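Local coordinates for protein arylsulfatase (Pseudoalteromonas sp. MB47, PDB 7AJ0) that probably removes sulfate groups from the algal polysaccharide fucoidan as an exo-acting, calcium-binding sulfatase that assembles into hexamers, at residues 348-353 against 436-441; 428-433 against 442-447; 212-217 against 225-230; 177-182 against 242-247; 28-33 against 413-418. One frame throughout, in Å; residues are numbered along the deposited sequence.

Contact 1 of 5, residues 348-353 against 436-441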
# COMPACT_ATOMS: atom_id res chain seq x y z
N THR A 348 20.84 2.51 2.21
CA THR A 348 21.67 1.51 2.87
C THR A 348 21.02 0.13 2.87
O THR A 348 21.37 -0.71 3.71
CB THR A 348 22.00 1.95 4.30
OG1 THR A 348 20.81 2.42 4.94
CG2 THR A 348 23.05 3.05 4.28
N TRP A 349 20.08 -0.11 1.97
CA TRP A 349 19.76 -1.48 1.61
C TRP A 349 20.99 -2.12 0.96
O TRP A 349 21.90 -1.43 0.50
CB TRP A 349 18.57 -1.55 0.66
CG TRP A 349 17.27 -1.11 1.26
CD1 TRP A 349 16.51 -0.05 0.88
CD2 TRP A 349 16.57 -1.73 2.35
NE1 TRP A 349 15.38 0.04 1.66
CE2 TRP A 349 15.40 -0.98 2.57
CE3 TRP A 349 16.83 -2.84 3.16
CZ2 TRP A 349 14.49 -1.31 3.57
CZ3 TRP A 349 15.93 -3.16 4.15
CH2 TRP A 349 14.77 -2.40 4.35
N GLU A 350 21.01 -3.45 0.92
CA GLU A 350 22.15 -4.13 0.33
C GLU A 350 22.36 -3.71 -1.12
O GLU A 350 23.50 -3.65 -1.59
CB GLU A 350 21.98 -5.64 0.45
CG GLU A 350 22.06 -6.14 1.88
CD GLU A 350 23.43 -5.94 2.48
OE1 GLU A 350 24.40 -6.50 1.92
OE2 GLU A 350 23.55 -5.22 3.49
N GLY A 351 21.28 -3.40 -1.84
CA GLY A 351 21.41 -2.98 -3.22
C GLY A 351 22.28 -1.75 -3.40
O GLY A 351 22.88 -1.56 -4.45
N GLY A 352 22.35 -0.90 -2.37
CA GLY A 352 23.09 0.34 -2.49
C GLY A 352 24.56 0.24 -2.12
O GLY A 352 25.38 1.00 -2.63
N VAL A 353 24.91 -0.71 -1.25
CA VAL A 353 26.23 -0.74 -0.65
C VAL A 353 26.98 -2.04 -0.94
O VAL A 353 28.21 -2.06 -0.93
CB VAL A 353 26.14 -0.50 0.87
CG1 VAL A 353 25.69 0.92 1.16
CG2 VAL A 353 25.19 -1.51 1.51
N ASP A 436 26.84 -12.61 9.19
CA ASP A 436 25.94 -12.56 8.05
C ASP A 436 24.61 -11.92 8.43
O ASP A 436 23.57 -12.22 7.82
CB ASP A 436 25.74 -13.96 7.48
CG ASP A 436 27.05 -14.61 7.06
OD1 ASP A 436 27.93 -13.90 6.52
OD2 ASP A 436 27.21 -15.83 7.28
N TYR A 437 24.62 -11.03 9.42
CA TYR A 437 23.42 -10.39 9.94
C TYR A 437 23.46 -8.90 9.64
O TYR A 437 24.45 -8.23 9.95
CB TYR A 437 23.28 -10.63 11.44
CG TYR A 437 23.24 -12.10 11.80
CD1 TYR A 437 22.03 -12.80 11.83
CD2 TYR A 437 24.40 -12.80 12.09
CE1 TYR A 437 21.99 -14.14 12.14
CE2 TYR A 437 24.37 -14.14 12.41
CZ TYR A 437 23.16 -14.80 12.44
OH TYR A 437 23.13 -16.14 12.75
N LYS A 438 22.39 -8.39 9.05
CA LYS A 438 22.24 -6.99 8.69
C LYS A 438 21.24 -6.36 9.66
O LYS A 438 20.07 -6.76 9.69
CB LYS A 438 21.77 -6.86 7.24
CG LYS A 438 21.43 -5.45 6.79
CD LYS A 438 22.67 -4.61 6.57
CE LYS A 438 22.32 -3.29 5.91
NZ LYS A 438 21.71 -3.46 4.56
N ILE A 439 21.69 -5.39 10.44
CA ILE A 439 20.87 -4.74 11.46
C ILE A 439 20.65 -3.29 11.04
O ILE A 439 21.61 -2.54 10.83
CB ILE A 439 21.53 -4.81 12.85
CG1 ILE A 439 21.86 -6.26 13.21
CG2 ILE A 439 20.61 -4.21 13.90
CD1 ILE A 439 23.28 -6.65 12.89
N HIS A 440 19.38 -2.90 10.92
CA HIS A 440 19.02 -1.55 10.53
C HIS A 440 18.49 -0.78 11.73
O HIS A 440 17.58 -1.24 12.42
CB HIS A 440 17.95 -1.55 9.43
CG HIS A 440 18.38 -2.20 8.15
ND1 HIS A 440 18.71 -1.48 7.03
CD2 HIS A 440 18.52 -3.50 7.82
CE1 HIS A 440 19.04 -2.31 6.06
NE2 HIS A 440 18.94 -3.55 6.51
N PHE A 441 19.06 0.40 11.97
CA PHE A 441 18.53 1.32 12.97
C PHE A 441 17.74 2.46 12.34
O PHE A 441 16.92 3.08 13.03
CB PHE A 441 19.68 1.88 13.81
CG PHE A 441 20.53 0.82 14.44
CD1 PHE A 441 20.18 0.27 15.67
CD2 PHE A 441 21.67 0.35 13.81
CE1 PHE A 441 20.95 -0.72 16.24
CE2 PHE A 441 22.45 -0.64 14.38
CZ PHE A 441 22.09 -1.18 15.60
O HOH W 1 19.18 1.17 6.28

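Contact 2 of 5, residues 428-433 against 442-447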
# COMPACT_ATOMS: atom_id res chain seq x y z
N ASP A 428 23.89 10.41 8.90
CA ASP A 428 22.96 9.51 9.58
C ASP A 428 23.55 8.11 9.61
O ASP A 428 23.86 7.54 8.56
CB ASP A 428 21.60 9.50 8.89
CG ASP A 428 20.84 10.80 9.07
OD1 ASP A 428 20.65 11.23 10.23
OD2 ASP A 428 20.44 11.39 8.05
N PHE A 429 23.69 7.56 10.82
CA PHE A 429 24.06 6.16 10.98
C PHE A 429 22.80 5.30 10.89
O PHE A 429 21.89 5.46 11.70
CB PHE A 429 24.77 5.94 12.32
CG PHE A 429 25.09 4.50 12.61
CD1 PHE A 429 26.18 3.89 12.02
CD2 PHE A 429 24.29 3.76 13.46
CE1 PHE A 429 26.48 2.57 12.28
CE2 PHE A 429 24.59 2.44 13.72
CZ PHE A 429 25.68 1.84 13.14
N THR A 430 22.76 4.40 9.91
CA THR A 430 21.54 3.67 9.61
C THR A 430 21.63 2.18 9.87
O THR A 430 20.63 1.58 10.28
CB THR A 430 21.14 3.88 8.15
OG1 THR A 430 22.16 3.38 7.28
CG2 THR A 430 20.93 5.36 7.86
N ALA A 431 22.78 1.55 9.66
CA ALA A 431 22.85 0.10 9.77
C ALA A 431 24.29 -0.34 9.91
O ALA A 431 25.23 0.42 9.66
CB ALA A 431 22.20 -0.58 8.55
N LEU A 432 24.45 -1.59 10.34
CA LEU A 432 25.74 -2.27 10.36
C LEU A 432 25.53 -3.71 9.94
O LEU A 432 24.41 -4.23 9.98
CB LEU A 432 26.40 -2.20 11.74
CG LEU A 432 25.69 -2.87 12.91
CD1 LEU A 432 26.00 -4.36 13.00
CD2 LEU A 432 26.06 -2.17 14.22
N ARG A 433 26.61 -4.36 9.52
CA ARG A 433 26.61 -5.79 9.26
C ARG A 433 27.66 -6.46 10.13
O ARG A 433 28.80 -5.98 10.22
CB ARG A 433 26.89 -6.13 7.79
CG ARG A 433 26.95 -7.64 7.58
CD ARG A 433 27.09 -8.04 6.13
NE ARG A 433 27.37 -9.47 6.03
CZ ARG A 433 27.50 -10.14 4.89
NH1 ARG A 433 27.36 -9.51 3.74
NH2 ARG A 433 27.77 -11.44 4.91
N LYS A 442 17.96 2.73 11.06
CA LYS A 442 17.13 3.64 10.27
C LYS A 442 16.94 3.01 8.90
O LYS A 442 17.88 2.42 8.35
CB LYS A 442 17.75 5.03 10.17
CG LYS A 442 17.73 5.79 11.49
CD LYS A 442 18.40 7.16 11.37
CE LYS A 442 18.32 7.92 12.69
NZ LYS A 442 18.96 9.26 12.58
N VAL A 443 15.74 3.14 8.35
CA VAL A 443 15.33 2.38 7.17
C VAL A 443 14.87 3.35 6.09
O VAL A 443 14.07 4.25 6.35
CB VAL A 443 14.20 1.38 7.52
CG1 VAL A 443 13.49 0.90 6.26
CG2 VAL A 443 14.78 0.21 8.30
N PHE A 444 15.37 3.14 4.87
CA PHE A 444 14.88 3.87 3.71
C PHE A 444 13.59 3.22 3.21
O PHE A 444 13.53 2.00 3.02
CB PHE A 444 15.93 3.88 2.60
CG PHE A 444 17.11 4.75 2.89
CD1 PHE A 444 18.19 4.26 3.61
CD2 PHE A 444 17.16 6.06 2.43
CE1 PHE A 444 19.29 5.06 3.87
CE2 PHE A 444 18.25 6.86 2.68
CZ PHE A 444 19.31 6.36 3.41
N ASN A 445 12.57 4.04 2.99
CA ASN A 445 11.27 3.57 2.52
C ASN A 445 10.94 4.33 1.24
O ASN A 445 10.92 5.56 1.24
CB ASN A 445 10.20 3.77 3.58
CG ASN A 445 9.00 2.86 3.39
OD1 ASN A 445 9.12 1.64 3.45
ND2 ASN A 445 7.84 3.46 3.15
N THR A 446 10.70 3.59 0.16
CA THR A 446 10.58 4.16 -1.17
C THR A 446 9.12 4.23 -1.60
O THR A 446 8.41 3.22 -1.56
CB THR A 446 11.39 3.34 -2.18
OG1 THR A 446 12.73 3.18 -1.69
CG2 THR A 446 11.42 4.04 -3.53
N ALA A 447 8.69 5.42 -2.03
CA ALA A 447 7.29 5.66 -2.35
C ALA A 447 6.94 5.35 -3.80
O ALA A 447 5.78 5.04 -4.10
CB ALA A 447 6.93 7.12 -2.05

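Contact 3 of 5, residues 212-217 against 225-230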
# COMPACT_ATOMS: atom_id res chain seq x y z
N ARG A 212 28.49 25.32 -16.46
CA ARG A 212 28.71 24.12 -17.27
C ARG A 212 30.18 23.74 -17.25
O ARG A 212 31.04 24.59 -17.53
CB ARG A 212 28.23 24.40 -18.70
CG ARG A 212 28.57 23.36 -19.74
CD ARG A 212 28.53 24.00 -21.14
NE ARG A 212 28.69 23.02 -22.21
CZ ARG A 212 27.84 22.83 -23.22
NH1 ARG A 212 26.74 23.57 -23.32
NH2 ARG A 212 28.10 21.91 -24.13
N PRO A 213 30.52 22.49 -16.94
CA PRO A 213 31.93 22.08 -17.01
C PRO A 213 32.45 22.15 -18.44
O PRO A 213 31.74 21.85 -19.40
CB PRO A 213 31.92 20.65 -16.48
CG PRO A 213 30.53 20.16 -16.73
CD PRO A 213 29.64 21.36 -16.58
N GLU A 214 33.72 22.55 -18.58
CA GLU A 214 34.29 22.74 -19.90
C GLU A 214 34.77 21.44 -20.53
O GLU A 214 34.76 21.32 -21.76
CB GLU A 214 35.44 23.75 -19.83
CG GLU A 214 34.98 25.18 -19.57
CD GLU A 214 36.13 26.16 -19.51
OE1 GLU A 214 37.26 25.76 -19.15
OE2 GLU A 214 35.91 27.35 -19.82
N GLY A 215 35.18 20.47 -19.73
CA GLY A 215 35.65 19.20 -20.26
C GLY A 215 36.50 18.48 -19.24
O GLY A 215 36.39 18.71 -18.04
N LEU A 216 37.35 17.59 -19.75
CA LEU A 216 38.28 16.85 -18.90
C LEU A 216 39.44 17.75 -18.49
O LEU A 216 40.00 18.46 -19.34
CB LEU A 216 38.78 15.60 -19.61
CG LEU A 216 37.68 14.65 -20.08
CD1 LEU A 216 38.26 13.40 -20.71
CD2 LEU A 216 36.77 14.28 -18.92
N ILE A 217 39.79 17.72 -17.22
CA ILE A 217 40.83 18.57 -16.66
C ILE A 217 42.09 17.75 -16.43
O ILE A 217 42.03 16.62 -15.93
CB ILE A 217 40.35 19.23 -15.35
CG1 ILE A 217 39.12 20.09 -15.61
CG2 ILE A 217 41.46 20.07 -14.74
CD1 ILE A 217 39.31 21.16 -16.66
N ARG A 225 45.87 23.65 -13.50
CA ARG A 225 44.81 22.91 -14.17
C ARG A 225 44.72 23.33 -15.64
O ARG A 225 44.84 24.51 -15.97
CB ARG A 225 43.46 23.17 -13.50
CG ARG A 225 43.40 22.78 -12.04
CD ARG A 225 42.05 23.13 -11.46
NE ARG A 225 41.97 22.85 -10.03
CZ ARG A 225 40.86 22.94 -9.32
NH1 ARG A 225 39.72 23.31 -9.90
NH2 ARG A 225 40.87 22.66 -8.02
N GLU A 226 44.52 22.35 -16.51
CA GLU A 226 44.32 22.59 -17.93
C GLU A 226 43.06 21.86 -18.38
O GLU A 226 42.73 20.79 -17.87
CB GLU A 226 45.50 22.10 -18.78
CG GLU A 226 46.85 22.68 -18.41
CD GLU A 226 47.97 22.07 -19.24
OE1 GLU A 226 47.66 21.41 -20.26
OE2 GLU A 226 49.15 22.24 -18.86
N VAL A 227 42.36 22.44 -19.35
CA VAL A 227 41.28 21.75 -20.05
C VAL A 227 41.94 20.97 -21.18
O VAL A 227 42.29 21.53 -22.22
CB VAL A 227 40.22 22.72 -20.56
CG1 VAL A 227 39.19 21.97 -21.40
CG2 VAL A 227 39.55 23.42 -19.40
N ALA A 228 42.11 19.66 -20.98
CA ALA A 228 42.82 18.83 -21.93
C ALA A 228 41.92 18.27 -23.02
O ALA A 228 42.40 18.02 -24.14
CB ALA A 228 43.51 17.67 -21.20
N TYR A 229 40.64 18.05 -22.73
CA TYR A 229 39.70 17.47 -23.68
C TYR A 229 38.36 18.18 -23.54
O TYR A 229 37.59 17.88 -22.61
CB TYR A 229 39.56 15.96 -23.46
CG TYR A 229 38.69 15.27 -24.49
CD1 TYR A 229 37.32 15.14 -24.30
CD2 TYR A 229 39.25 14.75 -25.65
CE1 TYR A 229 36.53 14.51 -25.24
CE2 TYR A 229 38.46 14.12 -26.59
CZ TYR A 229 37.10 14.00 -26.39
OH TYR A 229 36.32 13.37 -27.33
N PRO A 230 38.06 19.13 -24.42
CA PRO A 230 36.78 19.84 -24.31
C PRO A 230 35.61 18.93 -24.64
O PRO A 230 35.71 18.02 -25.47
CB PRO A 230 36.90 20.97 -25.33
CG PRO A 230 38.35 21.04 -25.68
CD PRO A 230 38.87 19.65 -25.53

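Contact 4 of 5, residues 177-182 against 242-247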
# COMPACT_ATOMS: atom_id res chain seq x y z
N TYR A 177 43.79 13.29 -14.40
CA TYR A 177 43.22 13.51 -15.73
C TYR A 177 41.81 12.92 -15.71
O TYR A 177 41.66 11.70 -15.68
CB TYR A 177 44.07 12.85 -16.81
CG TYR A 177 43.62 13.18 -18.21
CD1 TYR A 177 42.42 12.68 -18.72
CD2 TYR A 177 44.38 13.99 -19.04
CE1 TYR A 177 42.00 12.98 -19.99
CE2 TYR A 177 43.97 14.29 -20.32
CZ TYR A 177 42.78 13.78 -20.79
OH TYR A 177 42.36 14.08 -22.07
N GLY A 178 40.80 13.78 -15.72
CA GLY A 178 39.44 13.27 -15.79
C GLY A 178 38.42 14.32 -15.40
O GLY A 178 38.65 15.52 -15.57
N LEU A 179 37.30 13.84 -14.87
CA LEU A 179 36.15 14.69 -14.59
C LEU A 179 36.24 15.23 -13.17
O LEU A 179 36.23 14.44 -12.21
CB LEU A 179 34.86 13.90 -14.74
CG LEU A 179 34.57 13.18 -16.06
CD1 LEU A 179 35.41 11.93 -16.22
CD2 LEU A 179 33.08 12.84 -16.14
N PRO A 180 36.32 16.55 -12.98
CA PRO A 180 36.16 17.08 -11.62
C PRO A 180 34.85 16.68 -10.96
O PRO A 180 34.82 16.38 -9.77
CB PRO A 180 36.26 18.60 -11.82
CG PRO A 180 37.09 18.76 -13.05
CD PRO A 180 36.74 17.59 -13.94
N SER A 181 33.76 16.66 -11.72
CA SER A 181 32.42 16.39 -11.17
C SER A 181 31.98 14.97 -11.64
O SER A 181 32.52 14.00 -11.14
CB SER A 181 31.44 17.48 -11.59
OG SER A 181 31.26 17.52 -12.98
N VAL A 182 31.06 14.89 -12.58
CA VAL A 182 30.39 13.62 -12.87
C VAL A 182 29.76 13.70 -14.25
O VAL A 182 29.50 14.79 -14.77
CB VAL A 182 29.35 13.30 -11.77
CG1 VAL A 182 28.29 14.41 -11.69
CG2 VAL A 182 28.70 11.95 -11.99
N GLN A 242 37.27 6.30 -23.83
CA GLN A 242 38.40 5.97 -24.69
C GLN A 242 39.58 6.90 -24.41
O GLN A 242 40.74 6.48 -24.44
CB GLN A 242 37.99 6.06 -26.16
CG GLN A 242 36.87 5.12 -26.55
CD GLN A 242 37.24 3.66 -26.39
OE1 GLN A 242 38.21 3.18 -26.98
NE2 GLN A 242 36.47 2.94 -25.58
N VAL A 243 39.29 8.18 -24.13
CA VAL A 243 40.35 9.13 -23.81
C VAL A 243 40.98 8.79 -22.47
O VAL A 243 42.21 8.85 -22.31
CB VAL A 243 39.79 10.56 -23.82
CG1 VAL A 243 40.82 11.55 -23.30
CG2 VAL A 243 39.33 10.94 -25.22
N LEU A 244 40.16 8.42 -21.48
CA LEU A 244 40.71 8.02 -20.19
C LEU A 244 41.57 6.77 -20.33
O LEU A 244 42.64 6.67 -19.73
CB LEU A 244 39.57 7.77 -19.19
CG LEU A 244 38.70 8.98 -18.85
CD1 LEU A 244 37.50 8.56 -18.03
CD2 LEU A 244 39.51 10.03 -18.11
N ARG A 245 41.10 5.80 -21.11
CA ARG A 245 41.89 4.60 -21.37
C ARG A 245 43.25 4.97 -21.94
O ARG A 245 44.29 4.47 -21.49
CB ARG A 245 41.13 3.67 -22.31
CG ARG A 245 41.79 2.33 -22.59
CD ARG A 245 42.83 2.38 -23.72
NE ARG A 245 42.44 3.26 -24.81
CZ ARG A 245 41.46 3.01 -25.68
NH1 ARG A 245 40.75 1.90 -25.58
NH2 ARG A 245 41.19 3.89 -26.64
N ASP A 246 43.27 5.87 -22.93
CA ASP A 246 44.54 6.29 -23.52
C ASP A 246 45.47 6.89 -22.48
O ASP A 246 46.68 6.64 -22.49
CB ASP A 246 44.28 7.29 -24.65
CG ASP A 246 43.62 6.66 -25.86
OD1 ASP A 246 43.72 5.43 -26.03
OD2 ASP A 246 43.02 7.40 -26.66
N GLU A 247 44.92 7.70 -21.56
CA GLU A 247 45.77 8.37 -20.58
C GLU A 247 46.32 7.38 -19.56
O GLU A 247 47.47 7.51 -19.12
CB GLU A 247 44.98 9.48 -19.88
CG GLU A 247 44.78 10.72 -20.74
CD GLU A 247 46.07 11.47 -21.01
OE1 GLU A 247 46.99 11.40 -20.17
OE2 GLU A 247 46.17 12.13 -22.07

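Contact 5 of 5, residues 28-33 against 413-418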
# COMPACT_ATOMS: atom_id res chain seq x y z
N ILE A 28 40.55 -8.20 13.27
CA ILE A 28 40.67 -9.57 13.77
C ILE A 28 42.05 -10.10 13.40
O ILE A 28 42.43 -10.06 12.22
CB ILE A 28 39.58 -10.45 13.17
CG1 ILE A 28 38.20 -9.97 13.62
CG2 ILE A 28 39.79 -11.91 13.58
CD1 ILE A 28 37.05 -10.57 12.82
N PRO A 29 42.83 -10.59 14.36
CA PRO A 29 44.14 -11.16 14.01
C PRO A 29 43.99 -12.39 13.13
O PRO A 29 43.14 -13.25 13.36
CB PRO A 29 44.76 -11.52 15.37
CG PRO A 29 44.00 -10.71 16.37
CD PRO A 29 42.61 -10.59 15.82
N ARG A 30 44.83 -12.46 12.09
CA ARG A 30 44.93 -13.64 11.23
C ARG A 30 46.40 -14.04 11.13
O ARG A 30 47.00 -13.99 10.05
CB ARG A 30 44.34 -13.37 9.85
CG ARG A 30 42.88 -12.92 9.87
CD ARG A 30 41.95 -14.00 10.40
NE ARG A 30 40.55 -13.58 10.33
CZ ARG A 30 39.56 -14.17 11.00
NH1 ARG A 30 39.81 -15.20 11.79
NH2 ARG A 30 38.32 -13.71 10.87
N PRO A 31 47.01 -14.45 12.24
CA PRO A 31 48.48 -14.57 12.27
C PRO A 31 49.03 -15.59 11.29
O PRO A 31 50.12 -15.38 10.75
CB PRO A 31 48.77 -14.95 13.73
CG PRO A 31 47.49 -15.52 14.25
CD PRO A 31 46.39 -14.79 13.54
N GLU A 32 48.33 -16.70 11.06
CA GLU A 32 48.83 -17.69 10.11
C GLU A 32 48.70 -17.18 8.67
O GLU A 32 49.61 -17.36 7.85
CB GLU A 32 48.11 -19.02 10.28
CG GLU A 32 48.35 -19.68 11.63
CD GLU A 32 49.83 -19.90 11.92
OE1 GLU A 32 50.56 -20.39 11.04
OE2 GLU A 32 50.26 -19.56 13.05
N GLN A 33 47.58 -16.54 8.35
CA GLN A 33 47.44 -15.91 7.04
C GLN A 33 48.48 -14.80 6.86
O GLN A 33 49.02 -14.62 5.76
CB GLN A 33 46.02 -15.36 6.88
CG GLN A 33 44.94 -16.44 6.84
CD GLN A 33 43.53 -15.88 6.86
OE1 GLN A 33 42.61 -16.52 7.38
NE2 GLN A 33 43.34 -14.70 6.29
N ASN A 413 41.58 -19.02 0.56
CA ASN A 413 40.32 -19.09 1.30
C ASN A 413 40.49 -18.49 2.69
O ASN A 413 40.05 -19.05 3.70
CB ASN A 413 39.82 -20.54 1.39
CG ASN A 413 39.94 -21.26 0.07
OD1 ASN A 413 39.20 -20.98 -0.88
ND2 ASN A 413 40.88 -22.20 -0.01
N GLY A 414 41.13 -17.33 2.74
CA GLY A 414 41.42 -16.70 4.00
C GLY A 414 40.18 -16.09 4.64
O GLY A 414 39.16 -15.84 4.00
N LYS A 415 40.29 -15.86 5.94
CA LYS A 415 39.24 -15.19 6.69
C LYS A 415 39.54 -13.70 6.77
O LYS A 415 40.70 -13.28 6.81
CB LYS A 415 39.09 -15.79 8.08
CG LYS A 415 38.62 -17.24 8.06
CD LYS A 415 38.50 -17.83 9.45
CE LYS A 415 38.04 -19.28 9.39
NZ LYS A 415 37.77 -19.84 10.74
N SER A 416 38.48 -12.90 6.77
CA SER A 416 38.61 -11.45 6.75
C SER A 416 39.10 -10.93 8.10
O SER A 416 38.84 -11.52 9.15
CB SER A 416 37.27 -10.82 6.39
OG SER A 416 37.33 -9.41 6.47
N ARG A 417 39.83 -9.82 8.05
CA ARG A 417 40.24 -9.12 9.26
C ARG A 417 39.21 -8.09 9.72
O ARG A 417 39.39 -7.50 10.79
CB ARG A 417 41.59 -8.42 9.04
CG ARG A 417 42.70 -9.37 8.62
CD ARG A 417 44.08 -8.72 8.67
NE ARG A 417 44.45 -8.31 10.02
CZ ARG A 417 44.85 -7.08 10.35
NH1 ARG A 417 44.97 -6.13 9.44
NH2 ARG A 417 45.15 -6.82 11.62
N ARG A 418 38.15 -7.88 8.95
CA ARG A 418 37.10 -6.93 9.29
C ARG A 418 35.96 -7.66 9.97
O ARG A 418 35.45 -8.66 9.44
CB ARG A 418 36.60 -6.19 8.05
CG ARG A 418 35.39 -5.30 8.31
CD ARG A 418 35.05 -4.45 7.09
NE ARG A 418 36.01 -3.38 6.86
CZ ARG A 418 36.02 -2.22 7.51
NH1 ARG A 418 36.93 -1.31 7.24
NH2 ARG A 418 35.11 -1.98 8.45

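Contact 1 of 5, residues 348-353 against 436-441
T348 meets strand 437-440 through its carbonyl and its hydroxyl. The carbonyl oxygen T348 O accepts a hydrogen bond from K438 NZ at 2.9 Å, the ammonium lying in the carbonyl plane, while OG1, which also pairs with T430, reaches H440 ND1 through one water held in the plane of the imidazole. W349, at the N-cap position of helix 350-353, turns the six-membered half of its indole to H440: the two ring centroids stand 4.9 Å apart and the planes meet obliquely at 47°, with W349 CE3 3.7 Å from H440 CE1. Thus the turn and short helix that lead into strand 354-360 are buried against the antiparallel sheet of strands 420-425, 428-434, 437-440 and 466-469. E350 follows, its chain bent at chi2 (-66°), which brings OE2 to K438 NZ at 2.8 Å in a salt bridge that uses the anti lone pair; OE1 is taken by Y97. K438 has E476 as a third partner; a methionine in its place would probably leave E350 OE2 and E476 without their shared cation and T348 O without this donor. E476 also accepts from H440 NE2 and from the backbone N of E350.

Contact 2 of 5, residues 428-433 against 442-447
The two strands that meet at T430 and K442 run almost at right angles, 101° between their directions with the axes 6.1 Å apart, so that one backbone bond does the work of a pairing. K442 N gives its hydrogen to T430 O at 3.0 Å, lying in the carbonyl plane on a lone pair, with a fairly straight N-H...O angle of 160°. The same carbonyl also receives F441 N, which makes it a double acceptor at the corner where the chain leaves one sheet for the next. Around this bond the side chains of T430 and K442 cross at about a right angle. With T430 OG1 set between its backbone N and carbonyl carbon (chi1 62°), the hydroxyl goes to its partner T348, and the methyl CG2 is left to rest on K442 CB at 3.9 Å and obliquely on the F444 ring, 4.3 Å from CE1. The K442 chain, extended beyond CG, then passes F429 O, its CD 3.9 Å away, and brings NZ to D428 OD1. At 3.5 Å this salt bridge is long and joins two partly exposed side chains. F444 continues the packing beyond these two segments, touching L458 in strand 456-460 and T463 of a third subunit. Where strand 428-434 pairs with strand 420-425, T430 and A431 both face M423 in a classic beta bulge. With that bulge beside it, the crossing forms the corner at which the chain passes from the four-stranded antiparallel sheet into the two-stranded sheet of 442-446 and 456-460.

Contact 3 of 5, residues 212-217 against 225-230
Two side-chain torsions set the L216 and Y229 pair: L216 CG lies opposite its carbonyl carbon (chi1 -57°) and Y229 CG opposite its backbone N (chi1 -175°), torsions that lay the two chains side by side, pointing the same way, CB to CB at 3.9 Å. Beyond CB, L216 CD1 lies obliquely to the Y229 ring, and both residues pack on V243 of helix 240-258, while Y229 OH is bonded to the carbonyl of D236. I217 and V227 share the other face of the sheet, where I217 CD1 meets V227 CG2 at 3.6 Å. That same methyl is approached from a different direction by the carboxylate atom E214 OE1, 3.3 Å away. I217 CG2 extends the apolar patch to R225 CB. In the backbone, L216 N donates to Y229 O at 2.9 Å. L216 O receives A228 N at 2.9 Å, and a weak second bond from Y229 N. G215 CA makes a CA-H...O contact with Y229 O; a side chain there would collide with that oxygen and with P230. Since A228 and Y229 both face L216, the register slips by one residue. This is a classic beta bulge in the antiparallel hairpin formed by strands 215-220 and 226-230 at the edge of the large mixed sheet.

Contact 4 of 5, residues 177-182 against 242-247
Y177 reaches across to helix 240-258 with its whole ring. Its CB points toward the helix, and with CG anti to the backbone N (chi1 -173°) the ring slides in beneath E247. E247 CG stands 3.4 Å from the ring centroid, over the face and 1° from its normal, a centred CH-pi contact, and E247 CD leans over the CD2 and CE2 side. CD1 is touched at the ring edge, near the plane, by L244 CD2 at 4.0 Å. CE1 meets V243 CG1 at 3.8 Å, and CE2 lies 3.5 Å from E247 OE2. The E247 chain, bent at chi2, lays its carboxylate nearly parallel to the ring, the planes 10° apart, while E247 OE1 is held by the hydroxyl of Y175. At the tip, Y177 OH abuts the methyl V243 CG1 at 3.2 Å. The chain then turns a corner at G178, whose CA touches L244 CD2, and L179 CD1 lies 4.4 Å from L244 CD1. L216, A228 and Y229 of the hairpin also pack on the tyrosine. A helix thus packs against the end of strand 175-177, which runs parallel to 151-155 and antiparallel to 215-220, consistent with the alpha/beta core of the alkaline phosphatase superfamily.

Contact 5 of 5, residues 28-33 against 413-418
I28 N bonds R417 O at 2.8 Å with an N-H...O angle of 171°, pinning the N-terminal chain to the 413-418 loop just before helix 31-48. R30 occupies the N-cap position of that helix, and S416 on the loop forms an ST turn, its OG accepting R418 N, while the same OG also bonds L374 O. R30 grips the single oxygen S416 O side-on with two nitrogens: NH2 at 2.8 Å lies in the carbonyl plane, NE at 2.9 Å well above it. The arginine is bent at chi2 (-64°), and its guanidinium is sandwiched, K415 CB over one face and I28 CG2 over the opposite one. Replacing it with a leucine would probably leave S416 O without both donors and open a gap between I28 and K415. R417 runs past R30 in the opposite direction, their CG atoms 3.8 Å apart, with R417 NE giving a weak bond to I28 O and NH1 held by the D404 carbonyl. Q33, extended beyond CG, pairs its amide with both the N and the O of K415: OE1 accepts K415 N at 2.8 Å. NE2, which also bonds A407 O, donates to K415 O at 3.0 Å, in the carbonyl plane and on a lone pair.

Overall arrangement
The five contacts fall into two neighbourhoods and one outlier. Contacts 1 and 2 have centres about 8 Å apart and touch through T430; their segments alternate along the chain. Contacts 3 and 4, centres about 10 Å apart, touch where I217 bonds G178, and contact 3 is nested inside the loop closed by contact 4. Contacts 1 and 4 lie on opposite sides of the chain's centre, about 32 Å between their own centres. Contact 5, with its centre about 23 Å from that of contact 1, ties a segment near the N-terminus to a loop about 380 residues on. The L179 side chain of contact 4 is about 11 Å from the calcium ion held by D60, D61, C102, D325 and N326.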